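Local coordinates for CAMP factor (Mobiluncus curtisii, PDB 6JLC), which probably acts as a pore-forming toxin in the hemolytic reaction, the deposited piece being its helical CAMP factor domain, at residues A[26-31]-A[84-89]; A[30-35]-A[154-159]; A[167-172]-A[184-189]; A[196-199]-A[204-207]. One frame throughout, in Å; residues are numbered along the deposited sequence.

Contact 1 (A[26-31]-A[84-89]); sequences KEIQSE and TVDKSA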
loop_
_atom_site.group_PDB
_atom_site.type_symbol
_atom_site.label_atom_id
_atom_site.label_comp_id
_atom_site.label_asym_id
_atom_site.label_seq_id
_atom_site.Cartn_x
_atom_site.Cartn_y
_atom_site.Cartn_z
ATOM N N LYS A 26 6.274 -0.631 -2.287
ATOM C CA LYS A 26 6.606 0.771 -2.537
ATOM C C LYS A 26 5.436 1.520 -3.166
ATOM O O LYS A 26 5.180 2.680 -2.823
ATOM C CB LYS A 26 7.849 0.866 -3.425
ATOM C CG LYS A 26 9.130 0.647 -2.650
ATOM C CD LYS A 26 10.329 0.435 -3.550
ATOM C CE LYS A 26 11.605 0.424 -2.722
ATOM N NZ LYS A 26 12.814 0.195 -3.560
ATOM N N GLU A 27 4.715 0.877 -4.087
ATOM C CA GLU A 27 3.548 1.517 -4.692
ATOM C C GLU A 27 2.486 1.818 -3.644
ATOM O O GLU A 27 1.938 2.924 -3.597
ATOM C CB GLU A 27 2.963 0.639 -5.800
ATOM C CG GLU A 27 3.879 0.433 -6.987
ATOM C CD GLU A 27 3.350 -0.608 -7.958
ATOM O OE1 GLU A 27 2.162 -0.982 -7.843
ATOM O OE2 GLU A 27 4.125 -1.051 -8.833
ATOM N N ILE A 28 2.181 0.846 -2.787
ATOM C CA ILE A 28 1.178 1.086 -1.756
ATOM C C ILE A 28 1.652 2.156 -0.780
ATOM O O ILE A 28 0.857 2.983 -0.309
ATOM C CB ILE A 28 0.833 -0.230 -1.038
ATOM C CG1 ILE A 28 0.198 -1.207 -2.026
ATOM C CG2 ILE A 28 -0.078 0.025 0.156
ATOM C CD1 ILE A 28 0.141 -2.608 -1.500
ATOM N N GLN A 29 2.949 2.165 -0.456
ATOM C CA GLN A 29 3.456 3.180 0.464
ATOM C C GLN A 29 3.301 4.573 -0.128
ATOM O O GLN A 29 2.995 5.536 0.589
ATOM C CB GLN A 29 4.921 2.905 0.795
ATOM C CG GLN A 29 5.590 3.999 1.600
ATOM C CD GLN A 29 7.080 3.765 1.762
ATOM O OE1 GLN A 29 7.802 3.557 0.781
ATOM N NE2 GLN A 29 7.549 3.798 3.002
ATOM N N SER A 30 3.515 4.691 -1.438
ATOM C CA SER A 30 3.305 5.951 -2.142
ATOM C C SER A 30 1.858 6.421 -2.020
ATOM O O SER A 30 1.597 7.616 -1.853
ATOM C CB SER A 30 3.699 5.775 -3.609
ATOM O OG SER A 30 3.016 6.688 -4.440
ATOM N N GLU A 31 0.905 5.493 -2.090
ATOM C CA GLU A 31 -0.502 5.878 -2.057
ATOM C C GLU A 31 -1.037 6.046 -0.639
ATOM O O GLU A 31 -2.009 6.784 -0.432
ATOM C CB GLU A 31 -1.344 4.844 -2.804
ATOM C CG GLU A 31 -1.275 4.962 -4.308
ATOM C CD GLU A 31 -1.646 3.666 -4.990
ATOM O OE1 GLU A 31 -1.905 2.677 -4.269
ATOM O OE2 GLU A 31 -1.693 3.636 -6.239
ATOM N N THR A 84 0.092 -9.549 2.008
ATOM C CA THR A 84 -0.853 -9.139 3.041
ATOM C C THR A 84 -1.225 -7.667 2.889
ATOM O O THR A 84 -2.404 -7.293 2.986
ATOM C CB THR A 84 -0.249 -9.410 4.431
ATOM O OG1 THR A 84 0.081 -10.807 4.546
ATOM C CG2 THR A 84 -1.253 -9.053 5.519
ATOM N N VAL A 85 -0.219 -6.814 2.698
ATOM C CA VAL A 85 -0.462 -5.385 2.566
ATOM C C VAL A 85 -1.254 -5.105 1.293
ATOM O O VAL A 85 -2.142 -4.248 1.276
ATOM C CB VAL A 85 0.877 -4.625 2.596
ATOM C CG1 VAL A 85 0.689 -3.156 2.236
ATOM C CG2 VAL A 85 1.538 -4.745 3.985
ATOM N N ASP A 86 -0.965 -5.847 0.222
ATOM C CA ASP A 86 -1.696 -5.674 -1.034
ATOM C C ASP A 86 -3.171 -6.022 -0.852
ATOM O O ASP A 86 -4.057 -5.261 -1.257
ATOM C CB ASP A 86 -1.050 -6.546 -2.117
ATOM C CG ASP A 86 -1.351 -6.064 -3.542
ATOM O OD1 ASP A 86 -1.742 -4.902 -3.736
ATOM O OD2 ASP A 86 -1.172 -6.865 -4.474
ATOM N N LYS A 87 -3.455 -7.174 -0.239
ATOM C CA LYS A 87 -4.849 -7.552 -0.014
ATOM C C LYS A 87 -5.537 -6.557 0.905
ATOM O O LYS A 87 -6.700 -6.194 0.688
ATOM C CB LYS A 87 -4.937 -8.955 0.587
ATOM C CG LYS A 87 -4.552 -10.048 -0.371
ATOM C CD LYS A 87 -5.182 -11.353 0.039
ATOM C CE LYS A 87 -4.590 -11.844 1.331
ATOM N NZ LYS A 87 -5.072 -13.214 1.631
ATOM N N SER A 88 -4.840 -6.128 1.957
ATOM C CA SER A 88 -5.428 -5.182 2.896
ATOM C C SER A 88 -5.794 -3.876 2.199
ATOM O O SER A 88 -6.917 -3.374 2.345
ATOM C CB SER A 88 -4.459 -4.915 4.031
ATOM O OG SER A 88 -4.934 -3.842 4.814
ATOM N N ALA A 89 -4.848 -3.321 1.435
ATOM C CA ALA A 89 -5.075 -2.054 0.745
ATOM C C ALA A 89 -6.252 -2.152 -0.214
ATOM O O ALA A 89 -7.039 -1.208 -0.349
ATOM C CB ALA A 89 -3.810 -1.636 -0.010
#
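I28 of helix 8-31 reaches across to V85, D86 and A89 of helix 68-91, a small case of helix-helix packing inside the N-terminal helical bundle of this CAMP factor. The short axes run in broadly the same direction, 40° apart, and stay 10.4 Å from each other, and I28 fills most of the space between them. It does this with two branches. Its CG1 lies beside the backbone N (chi1 -64°) and chi2 is extended, which carries CD1 over the turn at D86, where it rests 3.6 Å from D86 CA. The other branch, CG2, lies against two methyls, 3.9 Å from V85 CG1 and 4.1 Å from A89 CB; V85 CG1 also meets I28 CD1, at 3.8 Å. W37, from the loop after helix 8-31, packs on both I28 and V85. The solvent side is looser. E27 is exposed, and D86, partly exposed, has its OD1 in a weak hydrogen bond with N90. The carboxylates of E27 and D86 stay well apart, OE1 of E27 lying 6.9 Å from OD1 of D86. The apolar and polar parts meet where I28 CD1 lies 3.7 Å from D86 OD1.

Contact 2 (A[30-35]-A[154-159]); sequences SEEPKA and VKDLLN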
loop_
_atom_site.group_PDB
_atom_site.type_symbol
_atom_site.label_atom_id
_atom_site.label_comp_id
_atom_site.label_asym_id
_atom_site.label_seq_id
_atom_site.Cartn_x
_atom_site.Cartn_y
_atom_site.Cartn_z
ATOM N N SER A 30 3.515 4.691 -1.438
ATOM C CA SER A 30 3.305 5.951 -2.142
ATOM C C SER A 30 1.858 6.421 -2.020
ATOM O O SER A 30 1.597 7.616 -1.853
ATOM C CB SER A 30 3.699 5.775 -3.609
ATOM O OG SER A 30 3.016 6.688 -4.440
ATOM N N GLU A 31 0.905 5.493 -2.090
ATOM C CA GLU A 31 -0.502 5.878 -2.057
ATOM C C GLU A 31 -1.037 6.046 -0.639
ATOM O O GLU A 31 -2.009 6.784 -0.432
ATOM C CB GLU A 31 -1.344 4.844 -2.804
ATOM C CG GLU A 31 -1.275 4.962 -4.308
ATOM C CD GLU A 31 -1.646 3.666 -4.990
ATOM O OE1 GLU A 31 -1.905 2.677 -4.269
ATOM O OE2 GLU A 31 -1.693 3.636 -6.239
ATOM N N GLU A 32 -0.450 5.364 0.349
ATOM C CA GLU A 32 -0.976 5.379 1.711
ATOM C C GLU A 32 0.167 5.573 2.709
ATOM O O GLU A 32 0.409 4.729 3.566
ATOM C CB GLU A 32 -1.751 4.087 1.993
ATOM C CG GLU A 32 -2.776 3.742 0.889
ATOM C CD GLU A 32 -4.056 3.109 1.416
ATOM O OE1 GLU A 32 -4.384 1.978 0.997
ATOM O OE2 GLU A 32 -4.736 3.743 2.254
ATOM N N PRO A 33 0.865 6.716 2.629
ATOM C CA PRO A 33 2.111 6.867 3.418
ATOM C C PRO A 33 1.914 6.827 4.922
ATOM O O PRO A 33 2.850 6.467 5.650
ATOM C CB PRO A 33 2.640 8.239 2.968
ATOM C CG PRO A 33 1.423 8.973 2.483
ATOM C CD PRO A 33 0.564 7.921 1.834
ATOM N N LYS A 34 0.741 7.210 5.417
ATOM C CA LYS A 34 0.472 7.215 6.846
ATOM C C LYS A 34 -0.171 5.916 7.325
ATOM O O LYS A 34 -0.629 5.855 8.470
ATOM C CB LYS A 34 -0.413 8.412 7.205
ATOM C CG LYS A 34 0.254 9.780 7.013
ATOM C CD LYS A 34 -0.756 10.905 7.257
ATOM C CE LYS A 34 -0.096 12.277 7.276
ATOM N NZ LYS A 34 -1.103 13.363 7.484
ATOM N N ALA A 35 -0.217 4.882 6.479
ATOM C CA ALA A 35 -0.839 3.624 6.875
ATOM C C ALA A 35 -0.154 3.043 8.102
ATOM O O ALA A 35 1.054 3.186 8.293
ATOM C CB ALA A 35 -0.807 2.622 5.726
ATOM N N VAL A 154 -9.647 5.683 3.988
ATOM C CA VAL A 154 -10.699 6.380 3.246
ATOM C C VAL A 154 -10.177 7.713 2.716
ATOM O O VAL A 154 -10.444 8.089 1.568
ATOM C CB VAL A 154 -11.944 6.567 4.139
ATOM C CG1 VAL A 154 -12.976 7.483 3.458
ATOM C CG2 VAL A 154 -12.582 5.223 4.447
ATOM N N LYS A 155 -9.451 8.457 3.555
ATOM C CA LYS A 155 -8.816 9.701 3.121
ATOM C C LYS A 155 -7.876 9.474 1.945
ATOM O O LYS A 155 -7.757 10.341 1.068
ATOM C CB LYS A 155 -8.049 10.333 4.285
ATOM C CG LYS A 155 -8.913 11.146 5.247
ATOM C CD LYS A 155 -9.471 12.390 4.566
ATOM C CE LYS A 155 -10.310 13.250 5.515
ATOM N NZ LYS A 155 -9.431 13.979 6.471
ATOM N N ASP A 156 -7.193 8.323 1.905
ATOM C CA ASP A 156 -6.318 8.042 0.771
ATOM C C ASP A 156 -7.111 7.826 -0.512
ATOM O O ASP A 156 -6.636 8.188 -1.592
ATOM C CB ASP A 156 -5.424 6.837 1.079
ATOM C CG ASP A 156 -4.373 7.144 2.163
ATOM O OD1 ASP A 156 -4.019 8.330 2.338
ATOM O OD2 ASP A 156 -3.904 6.207 2.850
ATOM N N LEU A 157 -8.318 7.253 -0.425
ATOM C CA LEU A 157 -9.170 7.139 -1.612
ATOM C C LEU A 157 -9.579 8.519 -2.131
ATOM O O LEU A 157 -9.609 8.758 -3.345
ATOM C CB LEU A 157 -10.406 6.297 -1.287
ATOM C CG LEU A 157 -11.313 5.922 -2.464
ATOM C CD1 LEU A 157 -10.579 5.039 -3.458
ATOM C CD2 LEU A 157 -12.591 5.238 -1.974
ATOM N N LEU A 158 -9.842 9.455 -1.242
ATOM C CA LEU A 158 -10.183 10.812 -1.618
ATOM C C LEU A 158 -8.962 11.490 -2.251
ATOM O O LEU A 158 -9.054 12.149 -3.236
ATOM C CB LEU A 158 -10.651 11.594 -0.427
ATOM C CG LEU A 158 -10.856 13.071 -0.616
ATOM C CD1 LEU A 158 -11.704 13.371 -1.823
ATOM C CD2 LEU A 158 -11.390 13.732 0.607
ATOM N N ASN A 159 -7.814 11.274 -1.655
ATOM C CA ASN A 159 -6.590 11.841 -2.182
ATOM C C ASN A 159 -6.301 11.316 -3.555
ATOM O O ASN A 159 -5.883 12.027 -4.401
ATOM C CB ASN A 159 -5.416 11.629 -1.253
ATOM C CG ASN A 159 -4.365 12.704 -1.401
ATOM O OD1 ASN A 159 -3.201 12.491 -1.196
ATOM N ND2 ASN A 159 -4.797 13.845 -1.763
HETATM O O HOH W 1 -3.960 7.605 -2.228
HETATM O O HOH W 2 -1.664 8.064 4.125
#
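E32 is where the chain leaves helix 8-31 and enters a type I turn ending at A35, and this brings its CA to 6.0 Å from the CA of D156 on helix 152-173. The turn thus faces the start of the C-terminal group of helices. D156 directs CB toward the turn, and its carboxylate meets E32, which is bent at chi2 (-144°) and brings its own carboxylate obliquely across the aspartate. OE2 of E32 and OD2 of D156 are 2.7 Å apart, with the two carboxylate planes nearly perpendicular. The same OD2 also sits 3.1 Å from E32 CB, so the aspartate lies against the root of the glutamate as well as its end. Two waters fill out the contact. One donates to both E31 O and D156 O, joining backbone to backbone; the other accepts from K34 N and donates to D156 OD1, tying the aspartate to the turn. R93 offers E32 OE2 a long, weak ion pair from another loop. Two acids held this close would repel if both were charged, so one of them probably carries a proton, and the contact may therefore respond to pH at the junction of the two helical parts.

Contact 3 (A[167-172]-A[184-189]); sequences VARDKE and TLNKEI. With ACT (acetate ion), chain B.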
loop_
_atom_site.group_PDB
_atom_site.type_symbol
_atom_site.label_atom_id
_atom_site.label_comp_id
_atom_site.label_asym_id
_atom_site.label_seq_id
_atom_site.Cartn_x
_atom_site.Cartn_y
_atom_site.Cartn_z
ATOM N N VAL A 167 -4.396 15.261 -12.598
ATOM C CA VAL A 167 -3.698 14.711 -13.756
ATOM C C VAL A 167 -4.565 14.836 -15.002
ATOM O O VAL A 167 -4.127 15.351 -16.036
ATOM C CB VAL A 167 -3.289 13.252 -13.496
ATOM C CG1 VAL A 167 -2.977 12.546 -14.812
ATOM C CG2 VAL A 167 -2.095 13.198 -12.561
ATOM N N ALA A 168 -5.819 14.382 -14.913
ATOM C CA ALA A 168 -6.732 14.478 -16.049
ATOM C C ALA A 168 -7.026 15.923 -16.427
ATOM O O ALA A 168 -7.231 16.228 -17.610
ATOM C CB ALA A 168 -8.035 13.737 -15.742
ATOM N N ARG A 169 -7.046 16.832 -15.451
ATOM C CA ARG A 169 -7.324 18.229 -15.773
ATOM C C ARG A 169 -6.234 18.818 -16.659
ATOM O O ARG A 169 -6.525 19.553 -17.607
ATOM C CB ARG A 169 -7.463 19.044 -14.487
ATOM C CG ARG A 169 -7.405 20.551 -14.699
ATOM C CD ARG A 169 -6.836 21.255 -13.469
ATOM N NE ARG A 169 -5.521 20.751 -13.088
ATOM C CZ ARG A 169 -4.976 20.914 -11.885
ATOM N NH1 ARG A 169 -5.631 21.566 -10.930
ATOM N NH2 ARG A 169 -3.775 20.416 -11.628
ATOM N N ASP A 170 -4.973 18.498 -16.360
ATOM C CA ASP A 170 -3.854 19.072 -17.099
ATOM C C ASP A 170 -3.731 18.474 -18.494
ATOM O O ASP A 170 -3.204 19.128 -19.401
ATOM C CB ASP A 170 -2.560 18.855 -16.319
ATOM C CG ASP A 170 -2.552 19.574 -14.982
ATOM O OD1 ASP A 170 -3.122 20.687 -14.891
ATOM O OD2 ASP A 170 -1.967 19.015 -14.026
ATOM N N LYS A 171 -4.207 17.242 -18.686
ATOM C CA LYS A 171 -4.096 16.559 -19.967
ATOM C C LYS A 171 -5.297 16.771 -20.876
ATOM O O LYS A 171 -5.156 16.643 -22.097
ATOM C CB LYS A 171 -3.886 15.057 -19.751
ATOM C CG LYS A 171 -2.545 14.721 -19.128
ATOM C CD LYS A 171 -2.135 13.286 -19.416
ATOM C CE LYS A 171 -1.524 12.637 -18.177
ATOM N NZ LYS A 171 -2.193 11.354 -17.824
ATOM N N GLU A 172 -6.464 17.109 -20.326
ATOM C CA GLU A 172 -7.680 17.201 -21.121
ATOM C C GLU A 172 -8.397 18.540 -21.047
ATOM O O GLU A 172 -9.121 18.872 -21.984
ATOM C CB GLU A 172 -8.672 16.102 -20.709
ATOM C CG GLU A 172 -8.186 14.696 -20.997
ATOM C CD GLU A 172 -8.332 14.325 -22.460
ATOM O OE1 GLU A 172 -8.907 15.129 -23.231
ATOM O OE2 GLU A 172 -7.870 13.227 -22.836
ATOM N N THR A 184 -13.376 26.737 -13.037
ATOM C CA THR A 184 -14.492 26.087 -12.350
ATOM C C THR A 184 -14.089 24.725 -11.795
ATOM O O THR A 184 -14.420 24.378 -10.654
ATOM C CB THR A 184 -15.666 25.929 -13.314
ATOM O OG1 THR A 184 -15.951 27.191 -13.914
ATOM C CG2 THR A 184 -16.906 25.384 -12.592
ATOM N N LEU A 185 -13.392 23.924 -12.605
ATOM C CA LEU A 185 -12.955 22.615 -12.128
ATOM C C LEU A 185 -11.989 22.763 -10.957
ATOM O O LEU A 185 -12.075 22.021 -9.970
ATOM C CB LEU A 185 -12.304 21.827 -13.270
ATOM C CG LEU A 185 -11.727 20.459 -12.887
ATOM C CD1 LEU A 185 -12.803 19.571 -12.259
ATOM C CD2 LEU A 185 -11.053 19.766 -14.075
ATOM N N ASN A 186 -11.060 23.721 -11.048
ATOM C CA ASN A 186 -10.122 23.929 -9.945
ATOM C C ASN A 186 -10.856 24.271 -8.652
ATOM O O ASN A 186 -10.464 23.821 -7.573
ATOM C CB ASN A 186 -9.115 25.019 -10.309
ATOM C CG ASN A 186 -7.853 24.452 -10.917
ATOM O OD1 ASN A 186 -7.803 23.277 -11.272
ATOM N ND2 ASN A 186 -6.825 25.278 -11.035
ATOM N N LYS A 187 -11.930 25.063 -8.742
ATOM C CA LYS A 187 -12.720 25.371 -7.553
ATOM C C LYS A 187 -13.305 24.107 -6.936
ATOM O O LYS A 187 -13.346 23.964 -5.707
ATOM C CB LYS A 187 -13.831 26.362 -7.906
ATOM C CG LYS A 187 -13.320 27.747 -8.287
ATOM C CD LYS A 187 -14.402 28.553 -9.001
ATOM C CE LYS A 187 -14.175 30.049 -8.851
ATOM N NZ LYS A 187 -12.758 30.428 -9.107
ATOM N N GLU A 188 -13.748 23.167 -7.767
ATOM C CA GLU A 188 -14.291 21.929 -7.213
ATOM C C GLU A 188 -13.189 21.056 -6.628
ATOM O O GLU A 188 -13.397 20.375 -5.618
ATOM C CB GLU A 188 -15.066 21.176 -8.286
ATOM C CG GLU A 188 -16.254 21.959 -8.823
ATOM C CD GLU A 188 -17.434 21.962 -7.861
ATOM O OE1 GLU A 188 -17.397 21.206 -6.862
ATOM O OE2 GLU A 188 -18.396 22.722 -8.106
ATOM N N ILE A 189 -12.014 21.048 -7.260
ATOM C CA ILE A 189 -10.869 20.348 -6.681
ATOM C C ILE A 189 -10.557 20.907 -5.302
ATOM O O ILE A 189 -10.325 20.159 -4.342
ATOM C CB ILE A 189 -9.656 20.466 -7.622
ATOM C CG1 ILE A 189 -9.927 19.737 -8.941
ATOM C CG2 ILE A 189 -8.407 19.898 -6.951
ATOM C CD1 ILE A 189 -8.825 19.986 -9.972
HETATM C C ACT B . -5.661 22.065 -7.044
HETATM O O ACT B . -5.165 21.343 -7.960
HETATM O OXT ACT B . -5.465 21.996 -5.807
HETATM C CH3 ACT B . -6.660 23.180 -7.482
#
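R169 dominates the surface buried here, and its long side chain does two jobs on the way from helix 152-173 to helix 179-197. The aliphatic root is the first: CG is anti to the backbone N (chi1 165°), which lays CB and CG against L185, with CD2 of the leucine 3.7 Å from R169 CB. L185 also touches T165 and I173, so its branched end sits in the seam between the two helices. Beyond CG the arginine bends at chi3 and brings its guanidinium to N186. There NH1 donates to N186 OD1 at 2.8 Å, with an N-H...O angle of 155°. The amide oxygen lies at the edge of the guanidinium, close to its plane, whereas the donor stands 32° off the carbonyl plane, and the two flat groups are steeply turned against each other.

The helices run antiparallel, their short axes 11.5 Å apart, and form the hairpin of the C-terminal three-helix bundle; helix 203-222 packs beside them, Y217 touching A168. The far edge of the guanidinium meets D170 of its own helix, through a salt bridge from R169 NE to D170 OD1 (3.0 Å), its hydrogen bond weak like those from NH2; together they bias the group's rotation. R169 NH1 has a second acceptor 3.0 Å away in O of an acetate ion, probably from the crystallisation liquor, which is also hydrogen-bonded to R166 NH2. I189 lines the same spot: its CD1 lies 3.7 Å from R169 NH1, and its CG2 is 3.5 Å from the acetate carbon C.

Contact 4 (A[196-199]-A[204-207]); sequences WFKA and AECD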
loop_
_atom_site.group_PDB
_atom_site.type_symbol
_atom_site.label_atom_id
_atom_site.label_comp_id
_atom_site.label_asym_id
_atom_site.label_seq_id
_atom_site.Cartn_x
_atom_site.Cartn_y
_atom_site.Cartn_z
ATOM N N TRP A 196 -10.414 16.728 2.487
ATOM C CA TRP A 196 -9.279 15.854 2.760
ATOM C C TRP A 196 -8.450 16.353 3.942
ATOM O O TRP A 196 -7.910 15.551 4.713
ATOM C CB TRP A 196 -8.406 15.736 1.516
ATOM C CG TRP A 196 -7.213 14.859 1.694
ATOM C CD1 TRP A 196 -7.175 13.494 1.627
ATOM C CD2 TRP A 196 -5.880 15.285 1.973
ATOM N NE1 TRP A 196 -5.892 13.050 1.835
ATOM C CE2 TRP A 196 -5.080 14.132 2.048
ATOM C CE3 TRP A 196 -5.284 16.533 2.153
ATOM C CZ2 TRP A 196 -3.716 14.189 2.310
ATOM C CZ3 TRP A 196 -3.933 16.586 2.410
ATOM C CH2 TRP A 196 -3.163 15.425 2.485
ATOM N N PHE A 197 -8.331 17.670 4.095
ATOM C CA PHE A 197 -7.536 18.214 5.187
ATOM C C PHE A 197 -8.293 18.251 6.509
ATOM O O PHE A 197 -7.653 18.332 7.565
ATOM C CB PHE A 197 -7.060 19.622 4.831
ATOM C CG PHE A 197 -5.661 19.668 4.265
ATOM C CD1 PHE A 197 -4.555 19.654 5.104
ATOM C CD2 PHE A 197 -5.451 19.713 2.889
ATOM C CE1 PHE A 197 -3.266 19.705 4.582
ATOM C CE2 PHE A 197 -4.169 19.775 2.366
ATOM C CZ PHE A 197 -3.074 19.759 3.212
ATOM N N LYS A 198 -9.627 18.195 6.478
ATOM C CA LYS A 198 -10.432 18.297 7.694
ATOM C C LYS A 198 -10.275 17.024 8.511
ATOM O O LYS A 198 -10.746 15.956 8.106
ATOM C CB LYS A 198 -11.897 18.551 7.346
ATOM C CG LYS A 198 -12.835 18.306 8.515
ATOM C CD LYS A 198 -14.021 19.237 8.530
ATOM C CE LYS A 198 -15.131 18.727 7.648
ATOM N NZ LYS A 198 -16.447 19.312 8.039
ATOM N N ALA A 199 -9.619 17.133 9.672
ATOM C CA ALA A 199 -9.255 15.946 10.442
ATOM C C ALA A 199 -10.473 15.169 10.920
ATOM O O ALA A 199 -10.382 13.955 11.139
ATOM C CB ALA A 199 -8.392 16.340 11.638
ATOM N N ALA A 204 -18.748 9.667 5.078
ATOM C CA ALA A 204 -19.724 10.192 4.128
ATOM C C ALA A 204 -19.239 11.482 3.479
ATOM O O ALA A 204 -19.490 11.716 2.290
ATOM C CB ALA A 204 -21.062 10.426 4.828
ATOM N N GLU A 205 -18.584 12.352 4.247
ATOM C CA GLU A 205 -18.080 13.588 3.655
ATOM C C GLU A 205 -17.006 13.295 2.611
ATOM O O GLU A 205 -16.921 13.983 1.589
ATOM C CB GLU A 205 -17.524 14.526 4.733
ATOM C CG GLU A 205 -18.567 15.210 5.620
ATOM C CD GLU A 205 -17.921 16.017 6.738
ATOM O OE1 GLU A 205 -17.392 15.411 7.694
ATOM O OE2 GLU A 205 -17.921 17.265 6.655
ATOM N N CYS A 206 -16.173 12.280 2.855
ATOM C CA CYS A 206 -15.146 11.926 1.879
ATOM C C CYS A 206 -15.771 11.317 0.626
ATOM O O CYS A 206 -15.412 11.693 -0.499
ATOM C CB CYS A 206 -14.134 10.961 2.512
ATOM S SG CYS A 206 -13.151 11.710 3.836
ATOM N N ASP A 207 -16.716 10.380 0.802
ATOM C CA ASP A 207 -17.411 9.789 -0.344
ATOM C C ASP A 207 -18.139 10.850 -1.161
ATOM O O ASP A 207 -18.141 10.801 -2.396
ATOM C CB ASP A 207 -18.416 8.727 0.117
ATOM C CG ASP A 207 -17.752 7.474 0.675
ATOM O OD1 ASP A 207 -16.570 7.216 0.355
ATOM O OD2 ASP A 207 -18.428 6.749 1.431
#
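The short loop joining two helices of the C-terminal bundle is bridged by a salt bridge from K198, just past the end of helix 179-197, to E205, in the first turn of helix 203-222. NZ of K198 donates to OE2 of E205 at 2.9 Å, meeting the syn lone pair of that oxygen, on the side of OE1. The lysine chain leaves the backbone with CG anti to N and then kinks, chi2 at 146° and chi3 at 84°, so that it crosses the glutamate at about a right angle and brings CE to 3.3 Å from the same OE2. E205 stands extended beyond CG, and its carboxylate is shared: OE1 accepts from the backbone N of T202, the residue before the helix begins. One oxygen therefore serves the helix start while the other receives the lysine from the loop that follows helix 179-197. Both partners lie toward the outside of the fold, K198 being exposed, so solvent probably weakens the charge pair. K155 of helix 152-173 donates from NZ to W196 O and to K198 O, satisfying carbonyls at the end of helix 179-197. The bond from T202 N to the side chain of E205, three residues on, is the glutamate half of a capping box, a feature typical of helix N-termini, here joined by a lysine across an alpha-alpha hairpin.

Overall arrangement
Contact 1 is the buried one, close to the centre of the chain, and works through apolar carbons; contact 2 is partly buried, contact 3 likewise but with its centre about 26 Å from the centre of the chain, and contact 4 lies at the surface. Contacts 1 and 2 share the end of helix 8-31, where A89 CB touches E32 OE1, so hydrophobic packing gives way directly to paired acids and water. Contacts 2 and 3 both draw on helix 152-173, and contacts 3 and 4 on helix 179-197, so these three lie on consecutive helices of the C-terminal part; contacts 2 and 4 also touch. Polar bonding and charge thus gain weight away from the core.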